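Local atomic coordinates of adhesion and penetration protein autotransporter (Haemophilus influenzae, PDB entry 3SYJ), a protein that promotes adherence to and invasion of host cells and bacterial self-association, and probably acts as a surface serine protease of the autotransporter class. Residues N65-S70 / N118-K123; V75-V80 / Y96-R101; Q702-I707 / K722-V727. All blocks are in the same frame, centred on the assembly; numbering follows the deposited sequence.

Interaction 1 (N65-S70 / N118-K123); sequences NQYIVS and NPRLHK
Y67 and R120 run alongside each other in the same direction, the tyrosine ring and the guanidinium plane only 22° apart. The carbonyl O of N118 stands at the ring's edge near its plane, whereas R120 CB approaches the ring obliquely, and R120 CG lies 3.7 Å from Y67 CE1. With CG opposite the backbone N (chi1 -177°) and the chain stretched out to NE, R120 runs its aliphatic stem beside the tyrosine, and R120 NH1 bonds N335 OD1 and the G337 carbonyl. Y67 OH turns to D266, and F259 meets the same ring edge-to-face. Residues 67-69 and 120-121 belong to the N-terminal protease domain, whose PA clan has the chymotrypsin-like double-barrel fold; here they run roughly antiparallel, joined by a single bridge between Y67 and R120. I68 N donates to P119 O over 3.0 Å. L121 N reaches Q66 O at 2.8 Å. P119 has no N-H to offer I68 O, but its ring supplies a compact apolar surface that I68 crosses at about a right angle, with I68 CG1 a tight 3.4 Å from P119 CB. The other branch of the isoleucine, I68 CG2, touches L121 CD1 at 4.0 Å.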
loop_
_atom_site.group_PDB
_atom_site.type_symbol
_atom_site.label_atom_id
_atom_site.label_comp_id
_atom_site.label_asym_id
_atom_site.label_seq_id
_atom_site.Cartn_x
_atom_site.Cartn_y
_atom_site.Cartn_z
ATOM N N ASN A 65 -34.917 -1.970 53.388
ATOM C CA ASN A 65 -35.704 -1.937 52.162
ATOM C C ASN A 65 -37.036 -1.197 52.312
ATOM O O ASN A 65 -37.482 -0.516 51.385
ATOM C CB ASN A 65 -35.916 -3.353 51.616
ATOM C CG ASN A 65 -34.614 -4.018 51.203
ATOM O OD1 ASN A 65 -34.398 -5.207 51.468
ATOM N ND2 ASN A 65 -33.733 -3.253 50.554
ATOM N N GLN A 66 -37.674 -1.325 53.471
ATOM C CA GLN A 66 -38.924 -0.603 53.714
ATOM C C GLN A 66 -38.922 0.176 55.028
ATOM O O GLN A 66 -39.972 0.374 55.630
ATOM C CB GLN A 66 -40.143 -1.544 53.644
ATOM C CG GLN A 66 -40.134 -2.710 54.644
ATOM C CD GLN A 66 -41.440 -3.528 54.644
ATOM O OE1 GLN A 66 -42.485 -3.063 54.175
ATOM N NE2 GLN A 66 -41.377 -4.749 55.180
ATOM N N TYR A 67 -37.748 0.617 55.476
ATOM C CA TYR A 67 -37.661 1.399 56.712
ATOM C C TYR A 67 -36.801 2.660 56.583
ATOM O O TYR A 67 -35.761 2.660 55.925
ATOM C CB TYR A 67 -37.149 0.546 57.874
ATOM C CG TYR A 67 -38.057 -0.595 58.244
ATOM C CD1 TYR A 67 -39.020 -0.448 59.230
ATOM C CD2 TYR A 67 -37.946 -1.825 57.608
ATOM C CE1 TYR A 67 -39.848 -1.493 59.572
ATOM C CE2 TYR A 67 -38.771 -2.879 57.940
ATOM C CZ TYR A 67 -39.720 -2.707 58.922
ATOM O OH TYR A 67 -40.547 -3.752 59.260
ATOM N N ILE A 68 -37.252 3.735 57.220
ATOM C CA ILE A 68 -36.482 4.968 57.278
ATOM C C ILE A 68 -36.253 5.346 58.727
ATOM O O ILE A 68 -36.786 4.707 59.643
ATOM C CB ILE A 68 -37.198 6.124 56.565
ATOM C CG1 ILE A 68 -38.620 6.294 57.111
ATOM C CG2 ILE A 68 -37.211 5.886 55.063
ATOM C CD1 ILE A 68 -39.337 7.512 56.574
ATOM N N VAL A 69 -35.450 6.382 58.936
ATOM C CA VAL A 69 -35.172 6.884 60.280
ATOM C C VAL A 69 -35.289 8.402 60.283
ATOM O O VAL A 69 -34.927 9.060 59.307
ATOM C CB VAL A 69 -33.781 6.451 60.773
ATOM C CG1 VAL A 69 -32.684 7.243 60.073
ATOM C CG2 VAL A 69 -33.678 6.624 62.271
ATOM N N SER A 70 -35.818 8.948 61.372
ATOM C CA SER A 70 -36.005 10.390 61.519
ATOM C C SER A 70 -36.342 10.685 62.976
ATOM O O SER A 70 -36.312 9.780 63.802
ATOM C CB SER A 70 -37.124 10.885 60.599
ATOM O OG SER A 70 -37.159 12.298 60.539
ATOM N N ASN A 118 -38.687 5.074 63.641
ATOM C CA ASN A 118 -38.256 4.221 62.533
ATOM C C ASN A 118 -39.426 3.809 61.640
ATOM O O ASN A 118 -39.862 2.660 61.679
ATOM C CB ASN A 118 -37.589 2.959 63.072
ATOM C CG ASN A 118 -36.082 3.041 63.057
ATOM O OD1 ASN A 118 -35.477 3.334 62.026
ATOM N ND2 ASN A 118 -35.462 2.761 64.195
ATOM N N PRO A 119 -39.940 4.749 60.834
ATOM C CA PRO A 119 -41.123 4.508 60.003
ATOM C C PRO A 119 -40.968 3.329 59.049
ATOM O O PRO A 119 -39.894 3.103 58.484
ATOM C CB PRO A 119 -41.263 5.807 59.206
ATOM C CG PRO A 119 -40.600 6.840 60.043
ATOM C CD PRO A 119 -39.458 6.133 60.725
ATOM N N ARG A 120 -42.055 2.580 58.890
ATOM C CA ARG A 120 -42.149 1.498 57.919
ATOM C C ARG A 120 -42.916 2.031 56.708
ATOM O O ARG A 120 -43.923 2.724 56.864
ATOM C CB ARG A 120 -42.887 0.310 58.548
ATOM C CG ARG A 120 -43.006 -0.932 57.683
ATOM C CD ARG A 120 -43.942 -1.951 58.324
ATOM N NE ARG A 120 -43.787 -3.280 57.741
ATOM C CZ ARG A 120 -44.733 -4.218 57.737
ATOM N NH1 ARG A 120 -45.917 -3.979 58.286
ATOM N NH2 ARG A 120 -44.497 -5.397 57.176
ATOM N N LEU A 121 -42.422 1.727 55.511
ATOM C CA LEU A 121 -43.028 2.186 54.261
ATOM C C LEU A 121 -43.911 1.093 53.672
ATOM O O LEU A 121 -43.766 -0.069 54.015
ATOM C CB LEU A 121 -41.935 2.565 53.266
ATOM C CG LEU A 121 -40.942 3.595 53.801
ATOM C CD1 LEU A 121 -39.837 3.869 52.783
ATOM C CD2 LEU A 121 -41.667 4.873 54.171
ATOM N N HIS A 122 -44.827 1.462 52.785
ATOM C CA HIS A 122 -45.777 0.488 52.269
ATOM C C HIS A 122 -45.206 -0.371 51.139
ATOM O O HIS A 122 -45.763 -1.421 50.824
ATOM C CB HIS A 122 -47.116 1.146 51.882
ATOM C CG HIS A 122 -47.131 1.776 50.521
ATOM N ND1 HIS A 122 -46.225 2.739 50.131
ATOM C CD2 HIS A 122 -47.971 1.602 49.472
ATOM C CE1 HIS A 122 -46.493 3.117 48.895
ATOM N NE2 HIS A 122 -47.547 2.441 48.470
ATOM N N LYS A 123 -44.086 0.061 50.558
ATOM C CA LYS A 123 -43.428 -0.697 49.492
ATOM C C LYS A 123 -41.923 -0.807 49.710
ATOM O O LYS A 123 -41.325 0.073 50.328
ATOM C CB LYS A 123 -43.672 -0.032 48.142
ATOM C CG LYS A 123 -45.105 -0.102 47.645
ATOM C CD LYS A 123 -45.470 -1.485 47.149
ATOM C CE LYS A 123 -46.881 -1.483 46.573
ATOM N NZ LYS A 123 -47.248 -2.798 45.964
#

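Interaction 2 (V75-V80 / Y96-R101); sequences VGYTDV and YKIVKR
The methyl end of I98 sits over one face of the Y77 ring, a CH-pi contact in which I98 CD1 is 3.9 Å from the ring centroid and 23° off its normal. Y77 comes under that methyl because its CG lies between the backbone N and carbonyl carbon (chi1 77°). The R101 guanidinium stands steeply to the ring, their planes 82° apart, and has I98 CD1 over one face and V75 O over the other, both toward its rim; the model brings R101 NH2 doubtfully close to Y77 O. I98 N donates to T78 O at 2.9 Å, and V80 and Y96 form an antiparallel hydrogen-bonded pair, V80 N to Y96 O and Y96 N to V80 O, each 2.9 Å. D79 and K97, the adjoining non-hydrogen-bonded pair, put polar groups on the face toward solvent, while V80 and Y96 turn to the buried face. Farther out, Y77 OH is hydrogen-bonded to H117 NE2, Y96 OH to E127, and R101 NE to the I329 carbonyl. The Y77 side chain is about 10 Å from that of S218, the probable catalytic serine. Strand 96-100 lies between 79-80 and 120-121 and bends at V99, pairing with 79-80 before the corner and with R120 at and after it; L121 packs against V80, Y96 and I98, and helix 332-335 lies against V99 and K100.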
loop_
_atom_site.group_PDB
_atom_site.type_symbol
_atom_site.label_atom_id
_atom_site.label_comp_id
_atom_site.label_asym_id
_atom_site.label_seq_id
_atom_site.Cartn_x
_atom_site.Cartn_y
_atom_site.Cartn_z
ATOM N N VAL A 75 -43.872 15.249 62.997
ATOM C CA VAL A 75 -45.156 14.583 63.181
ATOM C C VAL A 75 -46.102 14.736 61.999
ATOM O O VAL A 75 -47.197 14.181 62.012
ATOM C CB VAL A 75 -45.876 15.107 64.451
ATOM C CG1 VAL A 75 -45.061 14.801 65.687
ATOM C CG2 VAL A 75 -46.139 16.600 64.331
ATOM N N GLY A 76 -45.682 15.474 60.978
ATOM C CA GLY A 76 -46.568 15.797 59.873
ATOM C C GLY A 76 -46.439 15.000 58.579
ATOM O O GLY A 76 -47.447 14.735 57.914
ATOM N N TYR A 77 -45.218 14.627 58.202
ATOM C CA TYR A 77 -45.008 13.988 56.903
ATOM C C TYR A 77 -45.564 12.572 56.904
ATOM O O TYR A 77 -45.511 11.891 57.911
ATOM C CB TYR A 77 -43.531 14.020 56.483
ATOM C CG TYR A 77 -42.627 13.024 57.170
ATOM C CD1 TYR A 77 -41.837 12.151 56.424
ATOM C CD2 TYR A 77 -42.530 12.972 58.560
ATOM C CE1 TYR A 77 -40.988 11.242 57.043
ATOM C CE2 TYR A 77 -41.681 12.065 59.190
ATOM C CZ TYR A 77 -40.913 11.199 58.425
ATOM O OH TYR A 77 -40.069 10.285 59.028
ATOM N N THR A 78 -46.109 12.140 55.773
ATOM C CA THR A 78 -46.761 10.834 55.696
ATOM C C THR A 78 -46.139 9.943 54.630
ATOM O O THR A 78 -46.574 8.813 54.433
ATOM C CB THR A 78 -48.251 10.991 55.373
ATOM O OG1 THR A 78 -48.391 11.762 54.172
ATOM C CG2 THR A 78 -48.956 11.706 56.498
ATOM N N ASP A 79 -45.125 10.455 53.941
ATOM C CA ASP A 79 -44.492 9.717 52.855
ATOM C C ASP A 79 -43.133 10.298 52.500
ATOM O O ASP A 79 -42.797 11.415 52.904
ATOM C CB ASP A 79 -45.402 9.703 51.622
ATOM C CG ASP A 79 -45.913 11.080 51.257
ATOM O OD1 ASP A 79 -45.087 12.003 51.114
ATOM O OD2 ASP A 79 -47.143 11.240 51.105
ATOM N N VAL A 80 -42.348 9.533 51.747
ATOM C CA VAL A 80 -41.046 10.000 51.288
ATOM C C VAL A 80 -40.858 9.617 49.833
ATOM O O VAL A 80 -41.556 8.740 49.324
ATOM C CB VAL A 80 -39.887 9.411 52.125
ATOM C CG1 VAL A 80 -39.882 10.013 53.530
ATOM C CG2 VAL A 80 -39.983 7.895 52.190
ATOM N N TYR A 96 -43.516 6.732 48.470
ATOM C CA TYR A 96 -43.538 5.662 49.457
ATOM C C TYR A 96 -44.267 6.139 50.706
ATOM O O TYR A 96 -43.886 7.147 51.290
ATOM C CB TYR A 96 -42.113 5.222 49.808
ATOM C CG TYR A 96 -41.394 4.582 48.642
ATOM C CD1 TYR A 96 -41.589 3.240 48.334
ATOM C CD2 TYR A 96 -40.534 5.321 47.845
ATOM C CE1 TYR A 96 -40.949 2.658 47.253
ATOM C CE2 TYR A 96 -39.886 4.753 46.778
ATOM C CZ TYR A 96 -40.102 3.420 46.482
ATOM O OH TYR A 96 -39.459 2.863 45.413
ATOM N N LYS A 97 -45.306 5.415 51.118
ATOM C CA LYS A 97 -46.140 5.830 52.251
ATOM C C LYS A 97 -45.739 5.203 53.578
ATOM O O LYS A 97 -45.492 4.007 53.662
ATOM C CB LYS A 97 -47.610 5.489 51.994
ATOM C CG LYS A 97 -48.208 6.129 50.759
ATOM C CD LYS A 97 -49.582 5.537 50.446
ATOM C CE LYS A 97 -50.125 6.062 49.122
ATOM N NZ LYS A 97 -51.464 5.491 48.804
ATOM N N ILE A 98 -45.707 6.020 54.624
ATOM C CA ILE A 98 -45.506 5.538 55.982
ATOM C C ILE A 98 -46.766 4.813 56.467
ATOM O O ILE A 98 -47.862 5.374 56.432
ATOM C CB ILE A 98 -45.187 6.717 56.937
ATOM C CG1 ILE A 98 -43.780 7.267 56.657
ATOM C CG2 ILE A 98 -45.330 6.295 58.398
ATOM C CD1 ILE A 98 -43.498 8.615 57.307
ATOM N N VAL A 99 -46.607 3.570 56.916
ATOM C CA VAL A 99 -47.733 2.777 57.398
ATOM C C VAL A 99 -47.634 2.571 58.901
ATOM O O VAL A 99 -48.586 2.140 59.543
ATOM C CB VAL A 99 -47.802 1.402 56.697
ATOM C CG1 VAL A 99 -47.906 1.589 55.191
ATOM C CG2 VAL A 99 -46.585 0.554 57.044
ATOM N N LYS A 100 -46.472 2.879 59.457
ATOM C CA LYS A 100 -46.242 2.750 60.886
ATOM C C LYS A 100 -45.031 3.602 61.242
ATOM O O LYS A 100 -43.962 3.434 60.654
ATOM C CB LYS A 100 -45.999 1.287 61.238
ATOM C CG LYS A 100 -45.773 1.022 62.706
ATOM C CD LYS A 100 -47.009 1.365 63.511
ATOM C CE LYS A 100 -46.898 0.811 64.916
ATOM N NZ LYS A 100 -47.902 1.403 65.831
ATOM N N ARG A 101 -45.205 4.521 62.193
ATOM C CA ARG A 101 -44.165 5.495 62.540
ATOM C C ARG A 101 -43.083 4.914 63.438
ATOM O O ARG A 101 -41.925 5.318 63.363
ATOM C CB ARG A 101 -44.778 6.722 63.220
ATOM C CG ARG A 101 -45.904 7.359 62.433
ATOM C CD ARG A 101 -46.030 8.840 62.733
ATOM N NE ARG A 101 -46.406 9.551 61.520
ATOM C CZ ARG A 101 -45.659 10.474 60.921
ATOM N NH1 ARG A 101 -44.494 10.846 61.429
ATOM N NH2 ARG A 101 -46.100 11.046 59.821
#

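Interaction 3 (Q702-I707 / K722-V727); sequences QINGSI and KLNGNV
Two successive coils of the passenger's beta-helix stack here, residues 702-707 on 722-727, with parallel strands in register and N704 directly matched to N724. The two asparagines lie side by side, their amides 24° from parallel, and N724 ND2 donates to N704 OD1 over 2.9 Å, nearly straight along that carbonyl. The same nitrogen gives its other bond to Q702 OE1 at 3.0 Å. Both acceptors lie near the plane of the N724 amide, and together they fix its rotation. Q702 meets it by bending at chi2 (-57°), and Q702 NE2 is taken up by the K700 carbonyl. On the solvent-facing side K722 is extended, and K722 CD passes 3.4 Å from Q702 OE1 while the charged end runs on. Between the backbones, I703 N donates to K722 O and N724 N to I703 O, each at 2.8 Å. Past the glycines the ladder resumes, with I707 N bonded to N726 O. Glycine suits position 725, where a side chain would point straight at G705 O; instead, G725 CA itself makes a CH...O contact with that oxygen at 3.1 Å. On the inward face, L723 forks between two isoleucines. L723 CG swings away from the backbone N, chi1 -179°, which sends CD1 to I703 CG2 at 3.6 Å and CD2 to I707 CD1 at 3.7 Å; V727 CG2 lies farther along, beside I707 CB. Branched aliphatic residues such as these fill the bore, and polar ones edge the turn. Strand 645-654 continues the stack beyond 702-707, and strand 742-744 beyond 722-727. A pair of outward asparagines over an aliphatic interior, with parallel strands stacked coil on coil, fits the right-handed beta-helix of autotransporter passengers.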
loop_
_atom_site.group_PDB
_atom_site.type_symbol
_atom_site.label_atom_id
_atom_site.label_comp_id
_atom_site.label_asym_id
_atom_site.label_seq_id
_atom_site.Cartn_x
_atom_site.Cartn_y
_atom_site.Cartn_z
ATOM N N GLN A 702 -11.975 12.328 17.327
ATOM C CA GLN A 702 -11.286 11.333 16.517
ATOM C C GLN A 702 -12.327 10.485 15.816
ATOM O O GLN A 702 -12.992 9.661 16.450
ATOM C CB GLN A 702 -10.394 10.432 17.376
ATOM C CG GLN A 702 -9.399 11.170 18.229
ATOM C CD GLN A 702 -8.483 12.072 17.418
ATOM O OE1 GLN A 702 -7.789 11.622 16.503
ATOM N NE2 GLN A 702 -8.466 13.351 17.765
ATOM N N ILE A 703 -12.478 10.696 14.511
ATOM C CA ILE A 703 -13.364 9.874 13.695
ATOM C C ILE A 703 -12.596 8.647 13.227
ATOM O O ILE A 703 -11.780 8.731 12.306
ATOM C CB ILE A 703 -13.877 10.643 12.463
ATOM C CG1 ILE A 703 -14.522 11.973 12.876
ATOM C CG2 ILE A 703 -14.848 9.787 11.672
ATOM C CD1 ILE A 703 -14.541 13.017 11.763
ATOM N N ASN A 704 -12.855 7.509 13.858
ATOM C CA ASN A 704 -12.071 6.306 13.610
ATOM C C ASN A 704 -12.771 5.309 12.693
ATOM O O ASN A 704 -13.363 4.321 13.141
ATOM C CB ASN A 704 -11.658 5.660 14.936
ATOM C CG ASN A 704 -10.747 6.565 15.761
ATOM O OD1 ASN A 704 -9.981 7.361 15.212
ATOM N ND2 ASN A 704 -10.833 6.453 17.082
ATOM N N GLY A 705 -12.691 5.580 11.396
ATOM C CA GLY A 705 -13.342 4.763 10.394
ATOM C C GLY A 705 -13.164 5.399 9.036
ATOM O O GLY A 705 -12.456 6.395 8.892
ATOM N N SER A 706 -13.805 4.826 8.030
ATOM C CA SER A 706 -13.714 5.377 6.691
ATOM C C SER A 706 -15.062 5.938 6.312
ATOM O O SER A 706 -16.058 5.669 6.978
ATOM C CB SER A 706 -13.323 4.287 5.704
ATOM O OG SER A 706 -14.238 3.208 5.812
ATOM N N ILE A 707 -15.095 6.721 5.243
ATOM C CA ILE A 707 -16.335 7.330 4.806
ATOM C C ILE A 707 -16.614 7.029 3.341
ATOM O O ILE A 707 -15.773 7.247 2.474
ATOM C CB ILE A 707 -16.323 8.854 5.029
ATOM C CG1 ILE A 707 -16.017 9.173 6.493
ATOM C CG2 ILE A 707 -17.660 9.472 4.609
ATOM C CD1 ILE A 707 -16.020 10.656 6.807
ATOM N N LYS A 722 -10.926 15.253 13.611
ATOM C CA LYS A 722 -9.851 14.613 12.881
ATOM C C LYS A 722 -10.353 13.287 12.325
ATOM O O LYS A 722 -10.773 12.403 13.077
ATOM C CB LYS A 722 -8.655 14.390 13.803
ATOM C CG LYS A 722 -7.480 13.682 13.161
ATOM C CD LYS A 722 -6.349 13.549 14.163
ATOM C CE LYS A 722 -5.088 13.003 13.531
ATOM N NZ LYS A 722 -3.955 13.047 14.508
ATOM N N LEU A 723 -10.326 13.165 11.004
ATOM C CA LEU A 723 -10.724 11.933 10.339
ATOM C C LEU A 723 -9.542 10.980 10.268
ATOM O O LEU A 723 -8.547 11.262 9.603
ATOM C CB LEU A 723 -11.251 12.227 8.934
ATOM C CG LEU A 723 -11.750 11.059 8.079
ATOM C CD1 LEU A 723 -12.736 10.156 8.825
ATOM C CD2 LEU A 723 -12.388 11.586 6.808
ATOM N N ASN A 724 -9.644 9.860 10.973
ATOM C CA ASN A 724 -8.616 8.837 10.914
ATOM C C ASN A 724 -9.096 7.708 10.017
ATOM O O ASN A 724 -9.453 6.629 10.492
ATOM C CB ASN A 724 -8.290 8.327 12.318
ATOM C CG ASN A 724 -7.709 9.417 13.213
ATOM O OD1 ASN A 724 -6.758 10.107 12.839
ATOM N ND2 ASN A 724 -8.279 9.574 14.401
ATOM N N GLY A 725 -9.125 7.978 8.715
ATOM C CA GLY A 725 -9.620 7.022 7.740
ATOM C C GLY A 725 -9.702 7.628 6.349
ATOM O O GLY A 725 -9.400 8.810 6.160
ATOM N N ASN A 726 -10.104 6.814 5.375
ATOM C CA ASN A 726 -10.215 7.254 3.983
ATOM C C ASN A 726 -11.619 7.742 3.641
ATOM O O ASN A 726 -12.587 7.413 4.323
ATOM C CB ASN A 726 -9.841 6.122 3.019
ATOM C CG ASN A 726 -8.529 5.448 3.377
ATOM O OD1 ASN A 726 -7.526 6.105 3.655
ATOM N ND2 ASN A 726 -8.531 4.119 3.361
ATOM N N VAL A 727 -11.721 8.526 2.574
ATOM C CA VAL A 727 -13.012 8.913 2.031
ATOM C C VAL A 727 -13.104 8.418 0.591
ATOM O O VAL A 727 -12.147 8.536 -0.178
ATOM C CB VAL A 727 -13.212 10.439 2.049
ATOM C CG1 VAL A 727 -14.566 10.806 1.461
ATOM C CG2 VAL A 727 -13.066 10.986 3.462
#

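Overall arrangement
Interactions 1 and 2 are neighbours in the protease domain, their centres 8 Å apart, with interaction 2 nested in the loop closed by interaction 1. They share a sheet: strand 120-121 pairs with strand 96-100, and R120 N probably bonds K100 O. Interaction 1 is buried, knit by proline, aromatic and arginine contacts, whereas interaction 2 is only partly buried and gives one side to charged D79 and K97. Interaction 3 lies on the other side of the chain's centre, about 55 Å from interaction 1 centre to centre, in the solenoid: partly buried, aliphatic inside and polar outside. Its pairing is parallel, in place of the single bridge of interaction 1 and the antiparallel pairing of interaction 2.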